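Activating signal cointegrator 1 complex subunit 2 (Homo sapiens, PDB 6YXQ) binds polyubiquitinated proteins and recruits ASCC3 and ALKBH3 to sites of DNA damage, and also takes part in the rescue of stalled ribosomes. Local coordinates at residues B[10-15]-B[27-31]; B[283-288]-B[364-370]; B[327-331]-B[354-358]. All blocks are in the same frame, centred on the assembly; numbering follows the deposited sequence.

From the N terminus, contact 1 comes first: segment 10-15 meets 27-31 and closes the short loop of a beta hairpin at one end of this N-terminal part of the protein. It lies on the other side of the chain's centre from contact 2, their centres about 57 Å apart. Contact 2 opens at 283-288 and closes at 364-370, tying helix 279-300 to helix 365-374. Inside that loop nests contact 3, where helix 306-340 (327-331) meets helix 348-359 (354-358). The Phe367 and Phe327 rings pack edge-to-face, so contacts 2 and 3 lie against each other, joining the four helices 279-300, 306-340, 348-359 and 365-374.

Contact 1: residues B[10-15]-B[27-31]; sequences LDQLQI and TSPAL
Three backbone hydrogen bonds join Leu13 and Ile15 to Ser28 and Ala30. Ala30 N donates a hydrogen bond to Leu13 O at 2.8 Å. Ile15 and Ser28 bond to each other twice: Ile15 N reaches Ser28 O at 2.8 Å, while Ser28 N returns to Ile15 O over 3.1 Å. Between these bonds Gln14 CA turns its hydrogen to Ser28 O in a CA-H...O contact.

This is the antiparallel ladder of a beta hairpin built from strands 14-18 and 25-29, with Ile15 and Ser28 a hydrogen-bonded pair and Gln14 and Pro29 a non-hydrogen-bonded one. The side chains of Ile15 and Ser28 stand on the same face of the sheet, where Ile15 CG1 passes 3.7 Å from Ala30 CA.

Apolar contacts take over where the strands end. The Ala30 methyl is met by two leucines, Leu10 through CD1 at 3.7 Å from Ala30 CB and Leu13 through CD2. With CG of Leu10 anti to the backbone N (chi1 180°), its other branch is carried to Leu31, and the two side chains cross obliquely with Leu10 CD2 3.6 Å from Leu31 CD2. Leu10 also packs against His78 and Trp82 of helix 78-87, and Leu31 against Cys83 and Phe87 of the same helix, while Asp11 OD1 is hydrogen-bonded to Ser146 OG.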
loop_
_atom_site.group_PDB
_atom_site.type_symbol
_atom_site.label_atom_id
_atom_site.label_comp_id
_atom_site.label_asym_id
_atom_site.label_seq_id
_atom_site.Cartn_x
_atom_site.Cartn_y
_atom_site.Cartn_z
ATOM N N LEU B 10 24.697 12.582 -0.556
ATOM C CA LEU B 10 23.913 13.450 0.317
ATOM C C LEU B 10 24.335 13.341 1.775
ATOM O O LEU B 10 24.371 14.350 2.489
ATOM C CB LEU B 10 22.434 13.106 0.177
ATOM C CG LEU B 10 21.450 13.915 1.020
ATOM C CD1 LEU B 10 21.627 15.403 0.767
ATOM C CD2 LEU B 10 20.024 13.483 0.718
ATOM N N ASP B 11 24.636 12.127 2.243
ATOM C CA ASP B 11 24.867 11.928 3.671
ATOM C C ASP B 11 26.049 12.754 4.165
ATOM O O ASP B 11 26.038 13.242 5.300
ATOM C CB ASP B 11 25.091 10.448 3.973
ATOM C CG ASP B 11 25.984 9.781 2.955
ATOM O OD1 ASP B 11 26.985 9.146 3.359
ATOM O OD2 ASP B 11 25.682 9.891 1.747
ATOM N N GLN B 12 27.071 12.934 3.328
ATOM C CA GLN B 12 28.265 13.664 3.726
ATOM C C GLN B 12 28.341 15.074 3.142
ATOM O O GLN B 12 29.318 15.786 3.407
ATOM C CB GLN B 12 29.524 12.869 3.352
ATOM C CG GLN B 12 29.721 12.622 1.863
ATOM C CD GLN B 12 30.894 11.689 1.582
ATOM O OE1 GLN B 12 31.384 11.002 2.479
ATOM N NE2 GLN B 12 31.347 11.668 0.334
ATOM N N LEU B 13 27.334 15.506 2.383
ATOM C CA LEU B 13 27.353 16.847 1.812
ATOM C C LEU B 13 26.969 17.880 2.866
ATOM O O LEU B 13 26.061 17.662 3.674
ATOM C CB LEU B 13 26.412 16.946 0.603
ATOM C CG LEU B 13 26.344 18.309 -0.103
ATOM C CD1 LEU B 13 26.023 18.117 -1.576
ATOM C CD2 LEU B 13 25.322 19.269 0.510
ATOM N N GLN B 14 27.657 19.015 2.832
ATOM C CA GLN B 14 27.480 20.091 3.792
ATOM C C GLN B 14 26.804 21.281 3.126
ATOM O O GLN B 14 27.114 21.619 1.981
ATOM C CB GLN B 14 28.833 20.516 4.375
ATOM C CG GLN B 14 29.715 19.341 4.755
ATOM C CD GLN B 14 29.617 19.011 6.225
ATOM O OE1 GLN B 14 29.096 19.799 7.014
ATOM N NE2 GLN B 14 30.098 17.835 6.602
ATOM N N ILE B 15 25.867 21.903 3.841
ATOM C CA ILE B 15 25.235 23.146 3.414
ATOM C C ILE B 15 25.433 24.187 4.507
ATOM O O ILE B 15 25.302 23.888 5.699
ATOM C CB ILE B 15 23.734 22.965 3.099
ATOM C CG1 ILE B 15 22.977 22.385 4.300
ATOM C CG2 ILE B 15 23.548 22.099 1.863
ATOM C CD1 ILE B 15 22.119 23.394 5.047
ATOM N N THR B 27 28.918 26.063 8.581
ATOM C CA THR B 27 28.630 24.950 7.686
ATOM C C THR B 27 28.177 23.744 8.500
ATOM O O THR B 27 28.678 23.491 9.598
ATOM C CB THR B 27 29.847 24.597 6.835
ATOM O OG1 THR B 27 30.899 24.114 7.680
ATOM C CG2 THR B 27 30.324 25.818 6.057
ATOM N N SER B 28 27.219 23.007 7.958
ATOM C CA SER B 28 26.524 21.964 8.699
ATOM C C SER B 28 26.104 20.894 7.708
ATOM O O SER B 28 26.149 21.113 6.491
ATOM C CB SER B 28 25.310 22.537 9.441
ATOM O OG SER B 28 24.166 22.554 8.604
ATOM N N PRO B 29 25.700 19.714 8.188
ATOM C CA PRO B 29 25.296 18.655 7.257
ATOM C C PRO B 29 24.035 19.022 6.494
ATOM O O PRO B 29 23.198 19.801 6.959
ATOM C CB PRO B 29 25.050 17.452 8.175
ATOM C CG PRO B 29 24.674 18.073 9.472
ATOM C CD PRO B 29 25.594 19.251 9.584
ATOM N N ALA B 30 23.914 18.445 5.299
ATOM C CA ALA B 30 22.717 18.650 4.496
ATOM C C ALA B 30 21.470 18.242 5.273
ATOM O O ALA B 30 20.623 19.080 5.599
ATOM C CB ALA B 30 22.833 17.872 3.185
ATOM N N LEU B 31 21.358 16.962 5.615
ATOM C CA LEU B 31 20.214 16.485 6.382
ATOM C C LEU B 31 20.240 17.043 7.803
ATOM O O LEU B 31 21.253 16.943 8.498
ATOM C CB LEU B 31 20.217 14.959 6.406
ATOM C CG LEU B 31 20.577 14.318 5.063
ATOM C CD1 LEU B 31 20.907 12.844 5.220
ATOM C CD2 LEU B 31 19.442 14.508 4.071
#

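Contact 2: residues B[283-288]-B[364-370]; sequences LASFYE and EKRFLRD
Tyr287 and Phe367 meet where helix 283-288 crosses helix 365-370 at 106°, the short axes 8.4 Å apart at their closest. In this all-helical region Phe367 acts as a knob in a hole formed by Leu283, Ala284, Tyr287 and Glu288. Ala284 CB lies over one face of the Phe367 ring in a CH-pi contact, 3.7 Å from the centroid. The same ring turns an edge to the face of Tyr287, an offset edge-to-face pair with planes at 66°.

Glu288 folds over the start of the second helix, where Glu364 holds the N-cap position. Glu288 OE2 accepts from Phe367 N at 3.3 Å, from above the carboxylate plane; its approach to Arg366 N is modelled too short to be trusted. The backbone N-H groups there would probably favour a charged Glu288, despite Glu364 OE1 lying 4.5 Å from Glu288 OE1.

Tyr287 CG is anti to the backbone N (chi1 -162°), which sends the hydroxyl to Asp370; Arg320 NE is also hydrogen-bonded to the Tyr287 hydroxyl, and Glu295 salt-bridges Arg366 NH2. Asp370 OD2 accepts a hydrogen bond from Tyr287 OH at 2.9 Å on its anti lone pair and, on the syn side, one from Arg366 NE at 2.7 Å.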
loop_
_atom_site.group_PDB
_atom_site.type_symbol
_atom_site.label_atom_id
_atom_site.label_comp_id
_atom_site.label_asym_id
_atom_site.label_seq_id
_atom_site.Cartn_x
_atom_site.Cartn_y
_atom_site.Cartn_z
ATOM N N LEU B 283 3.559 -25.903 7.210
ATOM C CA LEU B 283 2.373 -25.611 6.418
ATOM C C LEU B 283 1.741 -26.878 5.874
ATOM O O LEU B 283 0.520 -26.926 5.718
ATOM C CB LEU B 283 2.692 -24.620 5.292
ATOM C CG LEU B 283 3.264 -25.022 3.940
ATOM C CD1 LEU B 283 2.173 -25.427 2.977
ATOM C CD2 LEU B 283 4.023 -23.837 3.385
ATOM N N ALA B 284 2.532 -27.919 5.618
ATOM C CA ALA B 284 1.949 -29.194 5.213
ATOM C C ALA B 284 1.052 -29.759 6.312
ATOM O O ALA B 284 -0.099 -30.152 6.060
ATOM C CB ALA B 284 3.057 -30.181 4.859
ATOM N N SER B 285 1.558 -29.798 7.545
ATOM C CA SER B 285 0.763 -30.349 8.635
ATOM C C SER B 285 -0.406 -29.438 8.981
ATOM O O SER B 285 -1.487 -29.924 9.338
ATOM C CB SER B 285 1.638 -30.590 9.856
ATOM O OG SER B 285 2.626 -29.593 9.935
ATOM N N PHE B 286 -0.215 -28.117 8.886
ATOM C CA PHE B 286 -1.343 -27.211 9.055
ATOM C C PHE B 286 -2.416 -27.489 8.020
ATOM O O PHE B 286 -3.608 -27.477 8.338
ATOM C CB PHE B 286 -0.891 -25.757 8.952
ATOM C CG PHE B 286 -2.033 -24.783 8.875
ATOM C CD1 PHE B 286 -2.655 -24.335 10.029
ATOM C CD2 PHE B 286 -2.496 -24.327 7.652
ATOM C CE1 PHE B 286 -3.712 -23.449 9.966
ATOM C CE2 PHE B 286 -3.557 -23.439 7.581
ATOM C CZ PHE B 286 -4.165 -23.000 8.738
ATOM N N TYR B 287 -2.010 -27.697 6.764
ATOM C CA TYR B 287 -2.950 -28.067 5.713
ATOM C C TYR B 287 -3.735 -29.306 6.114
ATOM O O TYR B 287 -4.971 -29.304 6.108
ATOM C CB TYR B 287 -2.182 -28.295 4.407
ATOM C CG TYR B 287 -3.032 -28.262 3.157
ATOM C CD1 TYR B 287 -3.668 -29.406 2.701
ATOM C CD2 TYR B 287 -3.189 -27.094 2.430
ATOM C CE1 TYR B 287 -4.447 -29.388 1.568
ATOM C CE2 TYR B 287 -3.968 -27.064 1.293
ATOM C CZ TYR B 287 -4.597 -28.218 0.864
ATOM O OH TYR B 287 -5.377 -28.212 -0.275
ATOM N N GLU B 288 -3.024 -30.356 6.522
ATOM C CA GLU B 288 -3.685 -31.593 6.926
ATOM C C GLU B 288 -4.678 -31.369 8.062
ATOM O O GLU B 288 -5.785 -31.916 8.045
ATOM C CB GLU B 288 -2.646 -32.627 7.340
ATOM C CG GLU B 288 -2.237 -33.525 6.217
ATOM C CD GLU B 288 -3.242 -34.610 5.945
ATOM O OE1 GLU B 288 -4.112 -34.843 6.807
ATOM O OE2 GLU B 288 -3.153 -35.240 4.873
ATOM N N GLU B 364 1.191 -37.041 5.552
ATOM C CA GLU B 364 0.198 -35.993 5.307
ATOM C C GLU B 364 -0.496 -36.224 3.963
ATOM O O GLU B 364 -0.337 -35.468 3.002
ATOM C CB GLU B 364 0.858 -34.623 5.358
ATOM C CG GLU B 364 1.939 -34.491 6.409
ATOM C CD GLU B 364 1.404 -34.607 7.818
ATOM O OE1 GLU B 364 0.184 -34.446 8.011
ATOM O OE2 GLU B 364 2.207 -34.864 8.737
ATOM N N LYS B 365 -1.324 -37.276 3.932
ATOM C CA LYS B 365 -1.794 -37.814 2.655
ATOM C C LYS B 365 -2.697 -36.832 1.913
ATOM O O LYS B 365 -2.612 -36.714 0.685
ATOM C CB LYS B 365 -2.509 -39.144 2.877
ATOM C CG LYS B 365 -1.619 -40.252 3.430
ATOM C CD LYS B 365 -2.451 -41.438 3.922
ATOM C CE LYS B 365 -3.075 -42.221 2.764
ATOM N NZ LYS B 365 -3.861 -43.399 3.229
ATOM N N ARG B 366 -3.564 -36.115 2.631
ATOM C CA ARG B 366 -4.443 -35.154 1.968
ATOM C C ARG B 366 -3.644 -34.000 1.377
ATOM O O ARG B 366 -3.873 -33.585 0.235
ATOM C CB ARG B 366 -5.495 -34.630 2.946
ATOM C CG ARG B 366 -6.228 -33.385 2.461
ATOM C CD ARG B 366 -6.951 -33.633 1.150
ATOM N NE ARG B 366 -7.501 -32.403 0.598
ATOM C CZ ARG B 366 -8.757 -32.007 0.776
ATOM N NH1 ARG B 366 -9.590 -32.756 1.491
ATOM N NH2 ARG B 366 -9.181 -30.868 0.241
ATOM N N PHE B 367 -2.706 -33.453 2.148
ATOM C CA PHE B 367 -1.841 -32.423 1.595
ATOM C C PHE B 367 -1.004 -32.974 0.451
ATOM O O PHE B 367 -0.797 -32.292 -0.556
ATOM C CB PHE B 367 -0.933 -31.849 2.674
ATOM C CG PHE B 367 0.241 -31.105 2.123
ATOM C CD1 PHE B 367 0.097 -29.809 1.666
ATOM C CD2 PHE B 367 1.485 -31.708 2.038
ATOM C CE1 PHE B 367 1.173 -29.119 1.146
ATOM C CE2 PHE B 367 2.564 -31.024 1.518
ATOM C CZ PHE B 367 2.407 -29.728 1.072
ATOM N N LEU B 368 -0.495 -34.201 0.596
ATOM C CA LEU B 368 0.330 -34.773 -0.459
ATOM C C LEU B 368 -0.453 -34.891 -1.756
ATOM O O LEU B 368 0.044 -34.539 -2.829
ATOM C CB LEU B 368 0.866 -36.138 -0.034
ATOM C CG LEU B 368 2.389 -36.262 0.044
ATOM C CD1 LEU B 368 2.773 -37.711 0.288
ATOM C CD2 LEU B 368 3.058 -35.723 -1.213
ATOM N N ARG B 369 -1.690 -35.376 -1.667
ATOM C CA ARG B 369 -2.511 -35.582 -2.856
ATOM C C ARG B 369 -2.732 -34.272 -3.605
ATOM O O ARG B 369 -2.467 -34.177 -4.809
ATOM C CB ARG B 369 -3.835 -36.221 -2.434
ATOM C CG ARG B 369 -4.895 -36.341 -3.505
ATOM C CD ARG B 369 -6.284 -36.464 -2.871
ATOM N NE ARG B 369 -6.255 -37.069 -1.539
ATOM C CZ ARG B 369 -7.238 -36.965 -0.650
ATOM N NH1 ARG B 369 -8.331 -36.273 -0.949
ATOM N NH2 ARG B 369 -7.126 -37.548 0.537
ATOM N N ASP B 370 -3.182 -33.236 -2.891
ATOM C CA ASP B 370 -3.450 -31.935 -3.504
ATOM C C ASP B 370 -2.170 -31.286 -4.029
ATOM O O ASP B 370 -2.142 -30.743 -5.149
ATOM C CB ASP B 370 -4.133 -31.023 -2.480
ATOM C CG ASP B 370 -5.510 -31.534 -2.053
ATOM O OD1 ASP B 370 -6.003 -32.533 -2.627
ATOM O OD2 ASP B 370 -6.097 -30.937 -1.127
#

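Contact 3: residues B[327-331]-B[354-358]; sequences FHIIL and FLQIF
Phe358 CZ comes to the edge of the Phe327 ring, near its plane, 4.2 Å from Phe327 CE1. The Phe358 ring in turn has Leu331 CD2 at its edge, 3.8 Å from Phe358 CE2. One face of the Phe354 ring is taken by Phe358 CE2, from one turn further along the same helix, offset toward the rim. Leu331 approaches Phe354 obliquely, with CD2 3.6 Å from Phe354 CE2.

Leu331 reaches in among Phe354, Ile357 and Phe358. Its CG stands anti to the backbone N (chi1 -171°), which carries both methyls across to the facing helix: CD2 to Phe354 and Phe358, CD1 to Phe354 and to Ile357 CD1 at 4.0 Å. Ile357 also sends CG2 to Phe327 CZ, 4.0 Å away, the two side chains overlapping side by side and pointing opposite ways. An alanine in place of Leu331 would take away both methyls, and the Phe354 ring, the edge of Phe358 and CD1 of Ile357 would probably lose their shared partner.

No hydrogen bond crosses here; this is apolar packing between nearly antiparallel helix segments, at 152°, their axes 12.4 Å apart at the closest, a wide spacing bridged by large side chains. Helix 279-300 adds Cys280 against Phe327 and Ile357, helix 377-387 brings Ile381 and Leu384 to Phe354 and Val377 to Phe358, and Ile399 of helix 394-408 also touches Phe358.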
loop_
_atom_site.group_PDB
_atom_site.type_symbol
_atom_site.label_atom_id
_atom_site.label_comp_id
_atom_site.label_asym_id
_atom_site.label_seq_id
_atom_site.Cartn_x
_atom_site.Cartn_y
_atom_site.Cartn_z
ATOM N N PHE B 327 4.873 -23.446 -0.646
ATOM C CA PHE B 327 5.662 -24.665 -0.478
ATOM C C PHE B 327 6.591 -24.881 -1.664
ATOM O O PHE B 327 7.799 -25.109 -1.500
ATOM C CB PHE B 327 4.731 -25.866 -0.305
ATOM C CG PHE B 327 5.441 -27.158 0.031
ATOM C CD1 PHE B 327 6.026 -27.933 -0.966
ATOM C CD2 PHE B 327 5.494 -27.613 1.340
ATOM C CE1 PHE B 327 6.668 -29.125 -0.661
ATOM C CE2 PHE B 327 6.128 -28.809 1.653
ATOM C CZ PHE B 327 6.718 -29.565 0.655
ATOM N N HIS B 328 6.042 -24.799 -2.876
ATOM C CA HIS B 328 6.869 -25.072 -4.042
ATOM C C HIS B 328 7.909 -23.984 -4.272
ATOM O O HIS B 328 9.015 -24.284 -4.733
ATOM C CB HIS B 328 6.016 -25.243 -5.289
ATOM C CG HIS B 328 6.811 -25.676 -6.476
ATOM N ND1 HIS B 328 7.143 -24.819 -7.500
ATOM C CD2 HIS B 328 7.379 -26.867 -6.779
ATOM C CE1 HIS B 328 7.868 -25.469 -8.394
ATOM N NE2 HIS B 328 8.026 -26.713 -7.981
ATOM N N ILE B 329 7.582 -22.723 -3.975
ATOM C CA ILE B 329 8.560 -21.650 -4.145
ATOM C C ILE B 329 9.774 -21.908 -3.262
ATOM O O ILE B 329 10.927 -21.801 -3.707
ATOM C CB ILE B 329 7.916 -20.283 -3.848
ATOM C CG1 ILE B 329 6.953 -19.884 -4.959
ATOM C CG2 ILE B 329 8.965 -19.205 -3.696
ATOM C CD1 ILE B 329 6.113 -18.675 -4.617
ATOM N N ILE B 330 9.526 -22.292 -2.004
ATOM C CA ILE B 330 10.627 -22.567 -1.079
ATOM C C ILE B 330 11.437 -23.772 -1.549
ATOM O O ILE B 330 12.680 -23.745 -1.580
ATOM C CB ILE B 330 10.095 -22.784 0.346
ATOM C CG1 ILE B 330 9.352 -21.548 0.843
ATOM C CG2 ILE B 330 11.239 -23.109 1.271
ATOM C CD1 ILE B 330 8.705 -21.741 2.181
ATOM N N LEU B 331 10.738 -24.862 -1.888
ATOM C CA LEU B 331 11.411 -26.060 -2.371
ATOM C C LEU B 331 12.322 -25.740 -3.551
ATOM O O LEU B 331 13.504 -26.105 -3.560
ATOM C CB LEU B 331 10.371 -27.109 -2.764
ATOM C CG LEU B 331 10.913 -28.497 -3.100
ATOM C CD1 LEU B 331 11.451 -29.175 -1.843
ATOM C CD2 LEU B 331 9.846 -29.346 -3.765
ATOM N N PHE B 354 15.903 -31.983 -0.094
ATOM C CA PHE B 354 14.652 -32.361 -0.751
ATOM C C PHE B 354 14.078 -33.650 -0.155
ATOM O O PHE B 354 12.901 -33.712 0.252
ATOM C CB PHE B 354 14.922 -32.519 -2.251
ATOM C CG PHE B 354 13.707 -32.832 -3.078
ATOM C CD1 PHE B 354 13.164 -34.106 -3.093
ATOM C CD2 PHE B 354 13.133 -31.858 -3.872
ATOM C CE1 PHE B 354 12.057 -34.395 -3.863
ATOM C CE2 PHE B 354 12.023 -32.139 -4.645
ATOM C CZ PHE B 354 11.487 -33.409 -4.641
ATOM N N LEU B 355 14.911 -34.695 -0.108
ATOM C CA LEU B 355 14.459 -35.990 0.389
ATOM C C LEU B 355 13.975 -35.898 1.834
ATOM O O LEU B 355 12.945 -36.482 2.191
ATOM C CB LEU B 355 15.589 -37.010 0.259
ATOM C CG LEU B 355 16.130 -37.250 -1.156
ATOM C CD1 LEU B 355 17.349 -38.161 -1.123
ATOM C CD2 LEU B 355 15.055 -37.823 -2.068
ATOM N N GLN B 356 14.704 -35.169 2.678
ATOM C CA GLN B 356 14.301 -35.008 4.070
ATOM C C GLN B 356 12.947 -34.317 4.171
ATOM O O GLN B 356 12.063 -34.750 4.927
ATOM C CB GLN B 356 15.369 -34.215 4.820
ATOM C CG GLN B 356 15.082 -33.992 6.289
ATOM C CD GLN B 356 16.347 -33.788 7.099
ATOM O OE1 GLN B 356 17.339 -34.499 6.918
ATOM N NE2 GLN B 356 16.323 -32.807 7.991
ATOM N N ILE B 357 12.774 -33.225 3.419
ATOM C CA ILE B 357 11.513 -32.494 3.454
ATOM C C ILE B 357 10.354 -33.428 3.153
ATOM O O ILE B 357 9.320 -33.392 3.833
ATOM C CB ILE B 357 11.541 -31.307 2.472
ATOM C CG1 ILE B 357 12.448 -30.195 2.989
ATOM C CG2 ILE B 357 10.143 -30.755 2.261
ATOM C CD1 ILE B 357 12.587 -29.048 2.020
ATOM N N PHE B 358 10.505 -34.295 2.145
ATOM C CA PHE B 358 9.357 -35.141 1.806
ATOM C C PHE B 358 9.183 -36.314 2.772
ATOM O O PHE B 358 8.042 -36.697 3.093
ATOM C CB PHE B 358 9.463 -35.612 0.359
ATOM C CG PHE B 358 8.985 -34.580 -0.625
ATOM C CD1 PHE B 358 7.638 -34.453 -0.913
ATOM C CD2 PHE B 358 9.875 -33.696 -1.216
ATOM C CE1 PHE B 358 7.195 -33.489 -1.800
ATOM C CE2 PHE B 358 9.435 -32.733 -2.099
ATOM C CZ PHE B 358 8.096 -32.629 -2.393
#